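Local coordinates for protein 3-dehydroshikimate dehydratase (Bacillus anthracis, PDB 3DX5) that converts 3-dehydroshikimate to 3,4-dihydroxybenzoate with the help of manganese, supplying the catecholate building block of the siderophore petrobactin, at residues Ile194-Lys200 with His248-Glu253; Lys2-Ile8 with Phe29-Trp35. All blocks are in the same frame, centred on the assembly; numbering follows the deposited sequence.

Contact 1. Residues Ile194-Lys200 with His248-Glu253. With MN (manganese (II) ion), chain B; DHB (3,4-dihydroxybenzoic acid), chain D.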
ATOM      1  N   ILE A 194     -16.773  18.227  14.984  1.00 12.08           N
ATOM      2  CA  ILE A 194     -16.566  16.798  14.695  1.00 12.25           C
ATOM      3  C   ILE A 194     -17.647  16.251  13.748  1.00 12.12           C
ATOM      4  O   ILE A 194     -18.830  16.506  13.968  1.00 11.09           O
ATOM      5  CB  ILE A 194     -16.572  15.977  15.996  1.00 12.44           C
ATOM      6  CG1 ILE A 194     -15.300  16.273  16.808  1.00 12.33           C
ATOM      7  CG2 ILE A 194     -16.747  14.406  15.728  1.00 12.64           C
ATOM      8  CD1 ILE A 194     -15.453  15.759  18.201  1.00 13.34           C
ATOM      9  N   GLN A 195     -17.253  15.481  12.730  0.50 11.92           N
ATOM     10  CA  GLN A 195     -18.250  14.802  11.882  0.50 12.38           C
ATOM     11  C   GLN A 195     -18.021  13.296  11.778  0.50 11.89           C
ATOM     12  O   GLN A 195     -18.861  12.573  11.221  0.50 11.45           O
ATOM     13  CB  GLN A 195     -18.282  15.411  10.482  0.50 12.61           C
ATOM     14  CG  GLN A 195     -18.692  16.873  10.464  0.50 16.83           C
ATOM     15  CD  GLN A 195     -20.190  17.070  10.461  0.50 21.11           C
ATOM     16  OE1 GLN A 195     -20.872  16.836  11.460  0.50 21.84           O
ATOM     17  NE2 GLN A 195     -20.716  17.523   9.324  0.50 23.33           N
ATOM     18  N   HIS A 196     -16.888  12.826  12.306  1.00 10.82           N
ATOM     19  CA  HIS A 196     -16.478  11.418  12.138  1.00 10.35           C
ATOM     20  C   HIS A 196     -15.436  11.069  13.191  1.00 10.48           C
ATOM     21  O   HIS A 196     -14.727  11.962  13.708  1.00 10.24           O
ATOM     22  CB  HIS A 196     -15.891  11.190  10.714  1.00 10.56           C
ATOM     23  CG  HIS A 196     -16.141   9.821  10.127  1.00 10.93           C
ATOM     24  ND1 HIS A 196     -15.481   8.684  10.550  1.00 13.36           N
ATOM     25  CD2 HIS A 196     -16.914   9.430   9.088  1.00 11.75           C
ATOM     26  CE1 HIS A 196     -15.859   7.649   9.819  1.00 12.01           C
ATOM     27  NE2 HIS A 196     -16.728   8.079   8.920  1.00 14.07           N
ATOM     28  N   TYR A 197     -15.343   9.791  13.540  1.00  9.48           N
ATOM     29  CA  TYR A 197     -14.246   9.326  14.427  1.00 10.61           C
ATOM     30  C   TYR A 197     -13.443   8.202  13.775  1.00 10.54           C
ATOM     31  O   TYR A 197     -13.951   7.494  12.921  1.00 10.45           O
ATOM     32  CB  TYR A 197     -14.754   8.763  15.763  1.00  8.83           C
ATOM     33  CG  TYR A 197     -15.823   9.596  16.409  1.00 10.11           C
ATOM     34  CD1 TYR A 197     -15.492  10.722  17.161  1.00 10.18           C
ATOM     35  CD2 TYR A 197     -17.190   9.254  16.266  1.00 11.26           C
ATOM     36  CE1 TYR A 197     -16.477  11.504  17.755  1.00  7.92           C
ATOM     37  CE2 TYR A 197     -18.179  10.012  16.874  1.00  8.90           C
ATOM     38  CZ  TYR A 197     -17.805  11.145  17.606  1.00 10.61           C
ATOM     39  OH  TYR A 197     -18.774  11.919  18.219  1.00 12.26           O
ATOM     40  N   HIS A 198     -12.209   8.035  14.238  1.00 10.97           N
ATOM     41  CA  HIS A 198     -11.390   6.835  14.026  1.00 12.21           C
ATOM     42  C   HIS A 198     -11.112   6.239  15.384  1.00 11.47           C
ATOM     43  O   HIS A 198     -10.691   6.962  16.295  1.00 11.54           O
ATOM     44  CB  HIS A 198     -10.046   7.208  13.358  1.00 11.50           C
ATOM     45  CG  HIS A 198     -10.131   7.317  11.868  1.00 12.56           C
ATOM     46  ND1 HIS A 198      -9.028   7.569  11.068  1.00 10.76           N
ATOM     47  CD2 HIS A 198     -11.190   7.194  11.030  1.00 10.91           C
ATOM     48  CE1 HIS A 198      -9.409   7.583   9.801  1.00 11.61           C
ATOM     49  NE2 HIS A 198     -10.717   7.362   9.752  1.00 10.67           N
ATOM     50  N   PHE A 199     -11.313   4.931  15.513  1.00 10.59           N
ATOM     51  CA  PHE A 199     -11.045   4.204  16.741  1.00 10.18           C
ATOM     52  C   PHE A 199      -9.930   3.186  16.460  1.00 10.76           C
ATOM     53  O   PHE A 199     -10.123   2.257  15.668  1.00  9.50           O
ATOM     54  CB  PHE A 199     -12.279   3.376  17.162  1.00  9.83           C
ATOM     55  CG  PHE A 199     -13.415   4.166  17.824  1.00 11.32           C
ATOM     56  CD1 PHE A 199     -13.404   5.556  17.902  1.00 11.21           C
ATOM     57  CD2 PHE A 199     -14.533   3.488  18.299  1.00 11.14           C
ATOM     58  CE1 PHE A 199     -14.471   6.253  18.496  1.00 11.54           C
ATOM     59  CE2 PHE A 199     -15.603   4.166  18.900  1.00 12.54           C
ATOM     60  CZ  PHE A 199     -15.570   5.559  19.001  1.00 11.77           C
ATOM     61  N   LYS A 200      -8.778   3.323  17.109  1.00 10.56           N
ATOM     62  CA  LYS A 200      -7.786   2.240  17.073  1.00 10.65           C
ATOM     63  C   LYS A 200      -7.031   2.311  18.396  1.00 11.00           C
ATOM     64  O   LYS A 200      -7.148   3.305  19.122  1.00 10.42           O
ATOM     65  CB  LYS A 200      -6.855   2.324  15.824  1.00  9.92           C
ATOM     66  CG  LYS A 200      -6.041   3.654  15.670  1.00 11.10           C
ATOM     67  CD  LYS A 200      -5.088   3.548  14.454  1.00  7.95           C
ATOM     68  CE  LYS A 200      -4.209   4.806  14.276  1.00 12.28           C
ATOM     69  NZ  LYS A 200      -5.023   6.035  13.963  1.00  8.58           N
ATOM     70  N   HIS A 248     -22.414  10.637  14.648  1.00 16.22           N
ATOM     71  CA  HIS A 248     -21.268  10.426  13.719  1.00 15.08           C
ATOM     72  C   HIS A 248     -20.802   8.995  13.699  1.00 13.61           C
ATOM     73  O   HIS A 248     -20.933   8.259  14.695  1.00 13.80           O
ATOM     74  CB  HIS A 248     -20.110  11.375  14.055  1.00 14.02           C
ATOM     75  CG  HIS A 248     -20.565  12.787  14.294  1.00 14.42           C
ATOM     76  ND1 HIS A 248     -21.331  13.489  13.384  1.00 12.85           N
ATOM     77  CD2 HIS A 248     -20.417  13.603  15.371  1.00 14.96           C
ATOM     78  CE1 HIS A 248     -21.602  14.693  13.874  1.00 15.11           C
ATOM     79  NE2 HIS A 248     -21.060  14.781  15.082  1.00 14.69           N
ATOM     80  N   PHE A 249     -20.315   8.566  12.543  1.00 12.55           N
ATOM     81  CA  PHE A 249     -19.777   7.227  12.432  1.00 11.05           C
ATOM     82  C   PHE A 249     -18.426   7.150  13.134  1.00 10.89           C
ATOM     83  O   PHE A 249     -17.629   8.113  13.092  1.00  9.71           O
ATOM     84  CB  PHE A 249     -19.597   6.860  10.953  1.00 10.52           C
ATOM     85  CG  PHE A 249     -20.864   6.312  10.298  1.00 12.32           C
ATOM     86  CD1 PHE A 249     -21.763   7.173   9.620  1.00 10.33           C
ATOM     87  CD2 PHE A 249     -21.157   4.949  10.368  1.00 10.63           C
ATOM     88  CE1 PHE A 249     -22.944   6.660   9.035  1.00 12.65           C
ATOM     89  CE2 PHE A 249     -22.305   4.426   9.773  1.00 10.52           C
ATOM     90  CZ  PHE A 249     -23.212   5.280   9.101  1.00  9.81           C
ATOM     91  N   ALA A 250     -18.150   5.995  13.731  1.00 10.52           N
ATOM     92  CA  ALA A 250     -16.807   5.707  14.213  1.00 10.53           C
ATOM     93  C   ALA A 250     -16.275   4.576  13.386  1.00 10.77           C
ATOM     94  O   ALA A 250     -16.855   3.487  13.388  1.00 10.88           O
ATOM     95  CB  ALA A 250     -16.833   5.310  15.734  1.00  9.31           C
ATOM     96  N   SER A 251     -15.163   4.804  12.681  1.00 10.88           N
ATOM     97  CA  SER A 251     -14.530   3.721  11.932  1.00 11.09           C
ATOM     98  C   SER A 251     -13.588   2.900  12.817  1.00 11.92           C
ATOM     99  O   SER A 251     -12.822   3.484  13.591  1.00 12.33           O
ATOM    100  CB  SER A 251     -13.696   4.310  10.789  1.00 11.39           C
ATOM    101  OG  SER A 251     -14.522   4.540   9.667  1.00 13.68           O
ATOM    102  N   LEU A 252     -13.594   1.573  12.651  1.00 11.05           N
ATOM    103  CA  LEU A 252     -12.638   0.708  13.303  1.00 12.12           C
ATOM    104  C   LEU A 252     -11.399   0.683  12.408  1.00 12.18           C
ATOM    105  O   LEU A 252     -11.312  -0.133  11.476  1.00 12.92           O
ATOM    106  CB  LEU A 252     -13.210  -0.724  13.527  1.00 11.01           C
ATOM    107  CG  LEU A 252     -14.535  -0.763  14.305  1.00 14.17           C
ATOM    108  CD1 LEU A 252     -14.964  -2.206  14.577  1.00 11.29           C
ATOM    109  CD2 LEU A 252     -14.441   0.064  15.638  1.00 14.01           C
ATOM    110  N   GLU A 253     -10.471   1.602  12.665  1.00 11.93           N
ATOM    111  CA  GLU A 253      -9.334   1.800  11.781  1.00 12.34           C
ATOM    112  C   GLU A 253      -8.243   0.791  12.077  1.00 12.71           C
ATOM    113  O   GLU A 253      -7.226   1.130  12.720  1.00 13.36           O
ATOM    114  CB  GLU A 253      -8.772   3.208  11.967  1.00 12.22           C
ATOM    115  CG  GLU A 253      -7.859   3.649  10.815  1.00 14.03           C
ATOM    116  CD  GLU A 253      -7.308   5.057  11.028  1.00 13.87           C
ATOM    117  OE1 GLU A 253      -7.119   5.440  12.205  1.00 15.73           O
ATOM    118  OE2 GLU A 253      -7.076   5.776  10.019  1.00 14.99           O
TER
HETATM  119 MN    MN B 287      -6.787   7.645  11.459  1.00 13.95          MN
HETATM  120  C1  DHB D 289      -3.532   6.887   7.929  1.00 18.25           C
HETATM  121  C2  DHB D 289      -4.376   7.154   9.003  1.00 18.29           C
HETATM  122  C3  DHB D 289      -3.921   6.997  10.317  1.00 18.33           C
HETATM  123  O3  DHB D 289      -4.690   7.245  11.425  1.00 15.67           O
HETATM  124  C4  DHB D 289      -2.534   6.578  10.529  1.00 20.66           C
HETATM  125  O4  DHB D 289      -2.129   6.447  11.812  1.00 20.45           O
HETATM  126  C5  DHB D 289      -1.690   6.343   9.448  1.00 19.34           C
HETATM  127  C6  DHB D 289      -2.208   6.498   8.149  1.00 20.09           C
HETATM  128  C   DHB D 289      -4.067   7.047   6.516  1.00 18.97           C
HETATM  129  O1  DHB D 289      -3.379   6.874   5.505  1.00 18.58           O
HETATM  130  O2  DHB D 289      -5.346   7.367   6.336  1.00 18.36           O
HETATM  131  O   HOH W   1     -20.163  10.494  10.282  1.00 11.56           O
HETATM  132  O   HOH W   2     -22.269  12.770  10.888  1.00 24.09           O
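Tyr197 and Ala250 face each other on two neighbouring parallel strands of the TIM barrel, a pair whose contact is gathered round a manganese at the C-terminal end and bridged by waters at the N-terminal end. Alternate backbone N-H and C=O groups knit Tyr197 to Phe249, then to Ser251, and Phe199 to Ser251, then to Glu253. Tyr197 O takes two donors from opposite faces of its plane, Ser251 N and its own neighbour's ring nitrogen, His196 ND1. On the side towards helix 236-243, Ala250 CB sits over one face of the Phe199 ring, 3.6 Å from its centroid. At the C-terminal end the strands share a metal: His198 ND1 binds the manganese at 2.3 Å, and Glu253, its CG anti to the backbone N (chi1 -163°) and its chain extended, clasps the ion with both carboxylate oxygens. Glu142 and Asp172 complete the protein's share of the site, while Glu33 holds His198 NE2. The N-terminal end is looser. There the His248 ring lies over Gln195 CA, and a water 2.6 Å from Gln195 O links that oxygen to Phe249 N. Back at the metal, Lys200 runs alongside Glu253; its NZ forms salt bridges to Asp172 and, from above the carboxylate plane, to Glu253 OE1 at 2.8 Å, while donating to O3 of the bound 3,4-dihydroxybenzoic acid, also at 2.8 Å.

Contact 2. Residues Lys2-Ile8 with Phe29-Trp35. With DHB (3,4-dihydroxybenzoic acid), chain D.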
ATOM      1  N   LYS A   2     -22.984   4.214  15.616  1.00 21.38           N
ATOM      2  CA  LYS A   2     -22.815   3.649  14.276  1.00 19.41           C
ATOM      3  C   LYS A   2     -21.354   3.396  13.981  1.00 17.03           C
ATOM      4  O   LYS A   2     -20.533   4.297  14.104  1.00 15.31           O
ATOM      5  CB  LYS A   2     -23.376   4.594  13.224  1.00 18.74           C
ATOM      6  CG  LYS A   2     -24.884   4.454  13.068  1.00 23.15           C
ATOM      7  CD  LYS A   2     -25.606   5.770  12.981  1.00 26.48           C
ATOM      8  CE  LYS A   2     -25.233   6.592  11.766  1.00 30.73           C
ATOM      9  NZ  LYS A   2     -24.500   7.797  12.172  1.00 32.68           N
ATOM     10  N   TYR A   3     -21.063   2.176  13.558  1.00 14.34           N
ATOM     11  CA  TYR A   3     -19.691   1.775  13.267  1.00 14.13           C
ATOM     12  C   TYR A   3     -19.510   1.648  11.775  1.00 13.34           C
ATOM     13  O   TYR A   3     -20.423   1.182  11.045  1.00 12.67           O
ATOM     14  CB  TYR A   3     -19.342   0.440  13.950  1.00 13.96           C
ATOM     15  CG  TYR A   3     -19.302   0.623  15.427  1.00 15.15           C
ATOM     16  CD1 TYR A   3     -18.216   1.291  16.013  1.00 14.71           C
ATOM     17  CD2 TYR A   3     -20.353   0.190  16.242  1.00 15.93           C
ATOM     18  CE1 TYR A   3     -18.181   1.536  17.400  1.00 14.53           C
ATOM     19  CE2 TYR A   3     -20.332   0.414  17.657  1.00 15.90           C
ATOM     20  CZ  TYR A   3     -19.234   1.109  18.207  1.00 16.13           C
ATOM     21  OH  TYR A   3     -19.154   1.381  19.565  1.00 17.91           O
ATOM     22  N   SER A   4     -18.324   2.029  11.333  1.00 12.45           N
ATOM     23  CA  SER A   4     -17.959   1.826   9.958  1.00 13.39           C
ATOM     24  C   SER A   4     -16.660   1.034   9.821  1.00 13.70           C
ATOM     25  O   SER A   4     -15.807   1.010  10.704  1.00 13.24           O
ATOM     26  CB  SER A   4     -17.887   3.162   9.187  1.00 12.76           C
ATOM     27  OG  SER A   4     -17.191   4.148   9.934  1.00 14.20           O
ATOM     28  N   LEU A   5     -16.522   0.415   8.666  1.00 13.29           N
ATOM     29  CA  LEU A   5     -15.353  -0.329   8.294  1.00 14.33           C
ATOM     30  C   LEU A   5     -14.538   0.574   7.327  1.00 13.63           C
ATOM     31  O   LEU A   5     -15.133   1.236   6.492  1.00 13.95           O
ATOM     32  CB  LEU A   5     -15.913  -1.561   7.570  1.00 15.17           C
ATOM     33  CG  LEU A   5     -15.015  -2.521   6.868  1.00 18.65           C
ATOM     34  CD1 LEU A   5     -15.732  -3.827   6.721  1.00 18.83           C
ATOM     35  CD2 LEU A   5     -14.683  -1.933   5.493  1.00 20.81           C
ATOM     36  N   CYS A   6     -13.210   0.590   7.405  1.00 12.41           N
ATOM     37  CA  CYS A   6     -12.389   1.326   6.428  1.00 13.11           C
ATOM     38  C   CYS A   6     -11.818   0.366   5.420  1.00 11.87           C
ATOM     39  O   CYS A   6     -11.158  -0.595   5.810  1.00 11.72           O
ATOM     40  CB  CYS A   6     -11.138   1.905   7.058  1.00 14.74           C
ATOM     41  SG  CYS A   6     -11.415   2.718   8.521  1.00 21.12           S
ATOM     42  N   THR A   7     -11.990   0.657   4.142  1.00  9.89           N
ATOM     43  CA  THR A   7     -11.355  -0.181   3.100  1.00  9.76           C
ATOM     44  C   THR A   7      -9.812  -0.127   3.128  1.00  9.81           C
ATOM     45  O   THR A   7      -9.181  -1.057   2.665  1.00  8.95           O
ATOM     46  CB  THR A   7     -11.904   0.127   1.694  1.00  9.01           C
ATOM     47  OG1 THR A   7     -11.414   1.394   1.248  1.00  9.47           O
ATOM     48  CG2 THR A   7     -13.460   0.141   1.719  1.00  8.10           C
ATOM     49  N   ILE A   8      -9.221   0.927   3.718  1.00  8.91           N
ATOM     50  CA  ILE A   8      -7.766   0.935   3.931  1.00  9.73           C
ATOM     51  C   ILE A   8      -7.266  -0.288   4.761  1.00 10.17           C
ATOM     52  O   ILE A   8      -6.136  -0.709   4.600  1.00  9.18           O
ATOM     53  CB  ILE A   8      -7.275   2.269   4.570  1.00 10.58           C
ATOM     54  CG1 ILE A   8      -5.753   2.464   4.364  1.00  9.58           C
ATOM     55  CG2 ILE A   8      -7.739   2.418   6.054  1.00  8.16           C
ATOM     56  CD1 ILE A   8      -5.230   3.942   4.759  1.00 11.31           C
ATOM     57  N   PHE A  29     -21.898  -3.599  10.632  1.00 12.27           N
ATOM     58  CA  PHE A  29     -21.470  -2.233  10.318  1.00 11.67           C
ATOM     59  C   PHE A  29     -22.605  -1.494   9.623  1.00 12.07           C
ATOM     60  O   PHE A  29     -23.404  -2.096   8.894  1.00 12.36           O
ATOM     61  CB  PHE A  29     -20.265  -2.219   9.405  1.00 10.81           C
ATOM     62  CG  PHE A  29     -19.021  -2.720  10.054  1.00 12.76           C
ATOM     63  CD1 PHE A  29     -18.227  -1.860  10.825  1.00 10.89           C
ATOM     64  CD2 PHE A  29     -18.676  -4.059   9.959  1.00  9.77           C
ATOM     65  CE1 PHE A  29     -17.060  -2.330  11.442  1.00 11.42           C
ATOM     66  CE2 PHE A  29     -17.520  -4.534  10.554  1.00 11.03           C
ATOM     67  CZ  PHE A  29     -16.694  -3.661  11.291  1.00 10.35           C
ATOM     68  N   GLU A  30     -22.681  -0.192   9.824  1.00 12.03           N
ATOM     69  CA  GLU A  30     -23.672   0.585   9.093  1.00 12.26           C
ATOM     70  C   GLU A  30     -23.066   1.537   8.094  1.00 11.99           C
ATOM     71  O   GLU A  30     -23.779   2.298   7.417  1.00 11.91           O
ATOM     72  CB  GLU A  30     -24.561   1.337  10.071  1.00 13.64           C
ATOM     73  CG  GLU A  30     -25.568   0.399  10.707  1.00 17.60           C
ATOM     74  CD  GLU A  30     -26.356   1.106  11.782  1.00 24.81           C
ATOM     75  OE1 GLU A  30     -27.042   2.100  11.498  1.00 24.51           O
ATOM     76  OE2 GLU A  30     -26.236   0.693  12.929  1.00 32.67           O
ATOM     77  N   GLY A  31     -21.744   1.500   7.981  1.00 11.00           N
ATOM     78  CA  GLY A  31     -21.087   2.384   7.048  1.00 10.73           C
ATOM     79  C   GLY A  31     -19.782   1.798   6.547  1.00 10.35           C
ATOM     80  O   GLY A  31     -19.206   0.869   7.172  1.00  9.62           O
ATOM     81  N   ILE A  32     -19.343   2.317   5.402  1.00  9.76           N
ATOM     82  CA  ILE A  32     -18.011   2.003   4.865  1.00 10.42           C
ATOM     83  C   ILE A  32     -17.298   3.335   4.611  1.00 10.91           C
ATOM     84  O   ILE A  32     -17.848   4.224   3.957  1.00 11.02           O
ATOM     85  CB  ILE A  32     -18.115   1.161   3.576  1.00  9.78           C
ATOM     86  CG1 ILE A  32     -18.659  -0.237   3.932  1.00 10.59           C
ATOM     87  CG2 ILE A  32     -16.734   1.077   2.871  1.00  9.89           C
ATOM     88  CD1 ILE A  32     -19.138  -1.014   2.693  1.00 14.40           C
ATOM     89  N   GLU A  33     -16.086   3.464   5.138  1.00 10.37           N
ATOM     90  CA  GLU A  33     -15.253   4.627   4.878  1.00 10.81           C
ATOM     91  C   GLU A  33     -14.320   4.173   3.772  1.00 10.90           C
ATOM     92  O   GLU A  33     -13.463   3.251   3.950  1.00 10.57           O
ATOM     93  CB  GLU A  33     -14.484   5.051   6.154  1.00 10.69           C
ATOM     94  CG  GLU A  33     -13.327   6.059   5.872  1.00 12.01           C
ATOM     95  CD  GLU A  33     -12.550   6.446   7.142  1.00 14.16           C
ATOM     96  OE1 GLU A  33     -13.044   6.186   8.276  1.00 15.84           O
ATOM     97  OE2 GLU A  33     -11.425   7.006   7.019  1.00 16.58           O
ATOM     98  N   LEU A  34     -14.496   4.794   2.609  1.00  9.91           N
ATOM     99  CA  LEU A  34     -13.865   4.318   1.399  1.00 10.56           C
ATOM    100  C   LEU A  34     -12.579   5.087   1.169  1.00 10.56           C
ATOM    101  O   LEU A  34     -12.618   6.324   1.034  1.00 10.76           O
ATOM    102  CB  LEU A  34     -14.807   4.529   0.208  1.00 10.66           C
ATOM    103  CG  LEU A  34     -14.475   3.897  -1.133  1.00 12.14           C
ATOM    104  CD1 LEU A  34     -14.160   2.439  -1.092  1.00  7.59           C
ATOM    105  CD2 LEU A  34     -15.728   4.129  -2.000  1.00 12.14           C
ATOM    106  N   TRP A  35     -11.458   4.372   1.075  1.00  8.97           N
ATOM    107  CA  TRP A  35     -10.167   5.000   0.768  1.00  9.52           C
ATOM    108  C   TRP A  35     -10.246   5.626  -0.643  1.00 10.22           C
ATOM    109  O   TRP A  35     -10.823   5.017  -1.554  1.00 10.15           O
ATOM    110  CB  TRP A  35      -9.122   3.893   0.778  1.00  9.23           C
ATOM    111  CG  TRP A  35      -7.701   4.309   1.023  1.00 11.05           C
ATOM    112  CD1 TRP A  35      -7.231   5.490   1.588  1.00 10.92           C
ATOM    113  CD2 TRP A  35      -6.544   3.501   0.749  1.00 11.13           C
ATOM    114  NE1 TRP A  35      -5.839   5.445   1.664  1.00  9.97           N
ATOM    115  CE2 TRP A  35      -5.404   4.240   1.155  1.00 11.08           C
ATOM    116  CE3 TRP A  35      -6.370   2.210   0.205  1.00 11.39           C
ATOM    117  CZ2 TRP A  35      -4.096   3.729   1.018  1.00 12.49           C
ATOM    118  CZ3 TRP A  35      -5.070   1.707   0.065  1.00 10.69           C
ATOM    119  CH2 TRP A  35      -3.955   2.468   0.471  1.00 10.43           C
TER
HETATM  120  C1  DHB D 289      -3.532   6.887   7.929  1.00 18.25           C
HETATM  121  C2  DHB D 289      -4.376   7.154   9.003  1.00 18.29           C
HETATM  122  C3  DHB D 289      -3.921   6.997  10.317  1.00 18.33           C
HETATM  123  O3  DHB D 289      -4.690   7.245  11.425  1.00 15.67           O
HETATM  124  C4  DHB D 289      -2.534   6.578  10.529  1.00 20.66           C
HETATM  125  O4  DHB D 289      -2.129   6.447  11.812  1.00 20.45           O
HETATM  126  C5  DHB D 289      -1.690   6.343   9.448  1.00 19.34           C
HETATM  127  C6  DHB D 289      -2.208   6.498   8.149  1.00 20.09           C
HETATM  128  C   DHB D 289      -4.067   7.047   6.516  1.00 18.97           C
HETATM  129  O1  DHB D 289      -3.379   6.874   5.505  1.00 18.58           O
HETATM  130  O2  DHB D 289      -5.346   7.367   6.336  1.00 18.36           O
HETATM  131  O   HOH W   3     -22.945  -0.191  13.312  1.00 18.33           O
HETATM  132  O   HOH W   4     -10.458   3.572   4.297  1.00  9.79           O
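Thr7 OG1 receives the backbone N-H of Trp35 in a nearly straight bond of 3.0 Å (171° at the hydrogen), and it is also hydrogen-bonded to His38 ND1. With OG1 set between the backbone N and the carbonyl carbon (chi1 72°), the methyl CG2 is left to meet Ile32 CG2 at 3.6 Å and to lie against Leu34 CD1. Before this point the strands run parallel: Leu5 takes its N-H to Gly31 O and offers its own O to Glu33 N at 2.8 Å, and Thr7 N then returns to Glu33 O. A water carries the pattern one step further, joining Glu33 O to Ile8 N. Where the strands begin, Tyr3 O accepts from Glu30 N and more weakly from Gly31 N, and Leu5 CB stands over the centre of the Phe29 ring, which is also flanked by Leu252. Gly31 lies opposite Ser4, whose CA is 3.2 Å from Gly31 O in a CA-H...O contact. The extended side chain of Glu33 passes Cys6 SG, with OE1 3.8 Å from the sulfur; OE1 is held by Ser251 and OE2 by Ser68 and His198, making Glu33 a second-shell residue behind the manganese ligand His198. In the pocket, Ile8 crosses Trp35 at about a right angle, CG1 over the indole centre and CD1 3.5 Å from O1 of 3,4-dihydroxybenzoic acid; Trp35 NE1 is in turn hydrogen-bonded to the substrate-binding Tyr70. Two parallel strands joined through helix 17-26 form a beta-alpha-beta unit, the repeating element of the TIM barrel, with the pocket residue Ile8 just past the C-terminal end of strand 2-6.

In the fold
From the N terminus, strand 2-6 leads through helix 17-26 to strand 31-35, and contact 2 closes this first loop of the barrel. The chain then passes through the strands from 64-68 to 167-172 before strand 194-202 opens contact 1, which closes only at strand 249-252, near the C terminus. The two loops follow one another without nesting or crossing. They meet edge to edge in the sheet, because strand 249-252 pairs with strand 2-6 and so seals the barrel. At that seam Ser251 OG lies 2.6 Å from Glu33 OE1 and 2.7 Å from Ser4 OG, both probable hydrogen bonds, and both contacts reach the same bound 3,4-dihydroxybenzoic acid.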